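Local coordinates for 5,10-methylenetetrahydromethanopterin reductase (Methanopyrus kandleri, PDB 1EZW), which catalyses the reversible reduction of methylenetetrahydromethanopterin to methyltetrahydromethanopterin with reduced coenzyme F420, a step of methanogenesis from carbon dioxide, at residues E32-D38 with I59-I65. Numbering follows the deposited sequence. Where two conformers were deposited one is given.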
loop_
_atom_site.group_PDB
_atom_site.type_symbol
_atom_site.label_atom_id
_atom_site.label_comp_id
_atom_site.label_asym_id
_atom_site.label_seq_id
_atom_site.Cartn_x
_atom_site.Cartn_y
_atom_site.Cartn_z
ATOM N N GLU A 32 8.038 -13.996 -13.669
ATOM C CA GLU A 32 8.236 -14.525 -12.325
ATOM C C GLU A 32 9.311 -13.808 -11.507
ATOM O O GLU A 32 9.440 -14.041 -10.300
ATOM C CB GLU A 32 8.525 -16.025 -12.397
ATOM C CG GLU A 32 7.291 -16.822 -12.852
ATOM C CD GLU A 32 7.584 -18.304 -13.033
ATOM O OE1 GLU A 32 7.770 -19.013 -12.030
ATOM O OE2 GLU A 32 7.643 -18.751 -14.193
ATOM N N TYR A 33 10.090 -12.962 -12.159
ATOM C CA TYR A 33 11.110 -12.187 -11.443
ATOM C C TYR A 33 11.098 -10.737 -11.812
ATOM O O TYR A 33 10.949 -10.409 -12.980
ATOM C CB TYR A 33 12.530 -12.680 -11.783
ATOM C CG TYR A 33 12.769 -14.103 -11.378
ATOM C CD1 TYR A 33 12.335 -15.169 -12.181
ATOM C CD2 TYR A 33 13.413 -14.395 -10.181
ATOM C CE1 TYR A 33 12.545 -16.495 -11.791
ATOM C CE2 TYR A 33 13.635 -15.706 -9.775
ATOM C CZ TYR A 33 13.191 -16.757 -10.599
ATOM O OH TYR A 33 13.357 -18.055 -10.171
ATOM N N ALA A 34 11.328 -9.852 -10.824
ATOM C CA ALA A 34 11.436 -8.414 -11.129
ATOM C C ALA A 34 12.700 -7.936 -10.388
ATOM O O ALA A 34 12.824 -8.114 -9.149
ATOM C CB ALA A 34 10.173 -7.626 -10.615
ATOM N N TRP A 35 13.596 -7.347 -11.159
ATOM C CA TRP A 35 14.882 -6.874 -10.673
ATOM C C TRP A 35 14.964 -5.375 -10.777
ATOM O O TRP A 35 14.680 -4.805 -11.822
ATOM C CB TRP A 35 16.014 -7.459 -11.529
ATOM C CG TRP A 35 16.059 -8.973 -11.559
ATOM C CD1 TRP A 35 15.575 -9.818 -12.547
ATOM C CD2 TRP A 35 16.676 -9.817 -10.583
ATOM N NE1 TRP A 35 15.873 -11.120 -12.235
ATOM C CE2 TRP A 35 16.548 -11.152 -11.034
ATOM C CE3 TRP A 35 17.334 -9.574 -9.363
ATOM C CZ2 TRP A 35 17.056 -12.256 -10.309
ATOM C CZ3 TRP A 35 17.843 -10.679 -8.642
ATOM C CH2 TRP A 35 17.695 -12.000 -9.125
ATOM N N ILE A 36 15.393 -4.735 -9.693
ATOM C CA ILE A 36 15.499 -3.274 -9.697
ATOM C C ILE A 36 16.955 -2.921 -9.425
ATOM O O ILE A 36 17.532 -3.354 -8.425
ATOM C CB ILE A 36 14.581 -2.627 -8.621
ATOM C CG1 ILE A 36 13.112 -2.773 -9.064
ATOM C CG2 ILE A 36 14.908 -1.122 -8.498
ATOM C CD1 ILE A 36 12.848 -1.981 -10.376
ATOM N N CYS A 37 17.559 -2.156 -10.327
ATOM C CA CYS A 37 18.964 -1.767 -10.200
ATOM C C CYS A 37 19.232 -0.921 -8.965
ATOM O O CYS A 37 18.335 -0.255 -8.442
ATOM C CB CYS A 37 19.379 -0.997 -11.440
ATOM S SG CYS A 37 18.840 -1.864 -12.888
ATOM N N ASP A 38 20.473 -0.974 -8.491
ATOM C CA ASP A 38 20.868 -0.228 -7.299
ATOM C C ASP A 38 21.941 0.796 -7.606
ATOM O O ASP A 38 23.137 0.462 -7.565
ATOM C CB ASP A 38 21.352 -1.235 -6.210
ATOM C CG ASP A 38 22.009 -0.551 -5.018
ATOM O OD1 ASP A 38 21.538 0.546 -4.679
ATOM O OD2 ASP A 38 22.969 -1.116 -4.444
ATOM N N ILE A 59 5.036 -12.096 -8.034
ATOM C CA ILE A 59 6.344 -11.978 -8.658
ATOM C C ILE A 59 7.465 -11.860 -7.615
ATOM O O ILE A 59 7.281 -11.230 -6.567
ATOM C CB ILE A 59 6.342 -10.779 -9.644
ATOM C CG1 ILE A 59 7.533 -10.857 -10.586
ATOM C CG2 ILE A 59 6.329 -9.464 -8.871
ATOM C CD1 ILE A 59 7.371 -9.839 -11.769
ATOM N N LYS A 60 8.607 -12.494 -7.895
ATOM C CA LYS A 60 9.754 -12.370 -6.980
ATOM C C LYS A 60 10.383 -11.013 -7.241
ATOM O O LYS A 60 10.392 -10.504 -8.374
ATOM C CB LYS A 60 10.706 -13.541 -7.170
ATOM C CG LYS A 60 10.001 -14.838 -6.739
ATOM C CD LYS A 60 10.849 -16.116 -6.952
ATOM C CE LYS A 60 10.462 -16.849 -8.206
ATOM N NZ LYS A 60 11.016 -18.260 -8.131
ATOM N N LEU A 61 10.877 -10.412 -6.147
ATOM C CA LEU A 61 11.392 -9.020 -6.086
ATOM C C LEU A 61 12.772 -8.870 -5.468
ATOM O O LEU A 61 12.999 -9.410 -4.397
ATOM C CB LEU A 61 10.458 -8.158 -5.160
ATOM C CG LEU A 61 9.318 -7.159 -5.410
ATOM C CD1 LEU A 61 8.858 -7.169 -6.846
ATOM C CD2 LEU A 61 8.151 -7.477 -4.448
ATOM N N GLY A 62 13.687 -8.156 -6.107
ATOM C CA GLY A 62 14.932 -7.903 -5.387
ATOM C C GLY A 62 15.844 -7.007 -6.144
ATOM O O GLY A 62 15.622 -6.658 -7.334
ATOM N N PRO A 63 16.941 -6.615 -5.477
ATOM C CA PRO A 63 17.909 -5.750 -6.116
ATOM C C PRO A 63 18.638 -6.512 -7.221
ATOM O O PRO A 63 19.054 -7.643 -7.001
ATOM C CB PRO A 63 18.821 -5.343 -4.949
ATOM C CG PRO A 63 18.773 -6.524 -4.035
ATOM C CD PRO A 63 17.309 -6.931 -4.079
ATOM N N GLY A 64 18.786 -5.879 -8.386
ATOM C CA GLY A 64 19.483 -6.502 -9.511
ATOM C C GLY A 64 20.273 -5.422 -10.220
ATOM O O GLY A 64 19.811 -4.875 -11.232
ATOM N N ILE A 65 21.489 -5.129 -9.764
ATOM C CA ILE A 65 22.141 -5.836 -8.664
ATOM C C ILE A 65 22.736 -4.873 -7.661
ATOM O O ILE A 65 23.022 -3.736 -7.990
ATOM C CB ILE A 65 23.314 -6.667 -9.175
ATOM C CG1 ILE A 65 24.187 -5.788 -10.048
ATOM C CG2 ILE A 65 22.815 -7.862 -9.975
ATOM C CD1 ILE A 65 25.490 -6.510 -10.548
HETATM O O HOH W 1 9.809 -18.843 -10.362
HETATM O O HOH W 2 22.538 -2.315 -10.349
#
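Tyr-33 and Lys-60 run side by side off neighbouring strands. The lysine chain bends at chi3 (-100°), which carries CE over one face of the phenol ring, 4.0 Å from its centroid in a CH-pi contact, and lets NZ donate to Tyr-33 OH at 3.1 Å. A water accepts from the same Lys-60 NZ and, in one of two conformers of Glu-32, donates to its OE1. An alanine in place of Tyr-33 takes away both the ring under Lys-60 CE and the hydroxyl that accepts from NZ, and the end of the lysine would probably be freer to swing. On the other face of the sheet, Ala-34 CB meets Ile-59 CD1 at 3.8 Å, and Leu-61 CD1 comes near it in one of two conformers, with Ile-23 of helix 16-28 packed against all three. Strands 33-36 and 60-63 are the second and third of the TIM barrel, joined by a beta-alpha-beta crossover through helix 45-54. Five backbone hydrogen bonds form the parallel ladder, from Lys-60 N to Glu-32 O through Gly-64 N to Ile-36 O (2.8 Å). Trp-35 faces the barrel interior, its CE3 edge 3.5 Å from Pro-63 O; Gln-321 accepts from its NE1, and Tyr-174 and Tyr-229 meet it edge-to-face. Past the ladder, a water accepts from Asp-38 N and from Ile-65 N, the nitrogen of a cis peptide, while Asp-38 OD2 hydrogen-bonds Thr-66 OG1 and salt-bridges Arg-71.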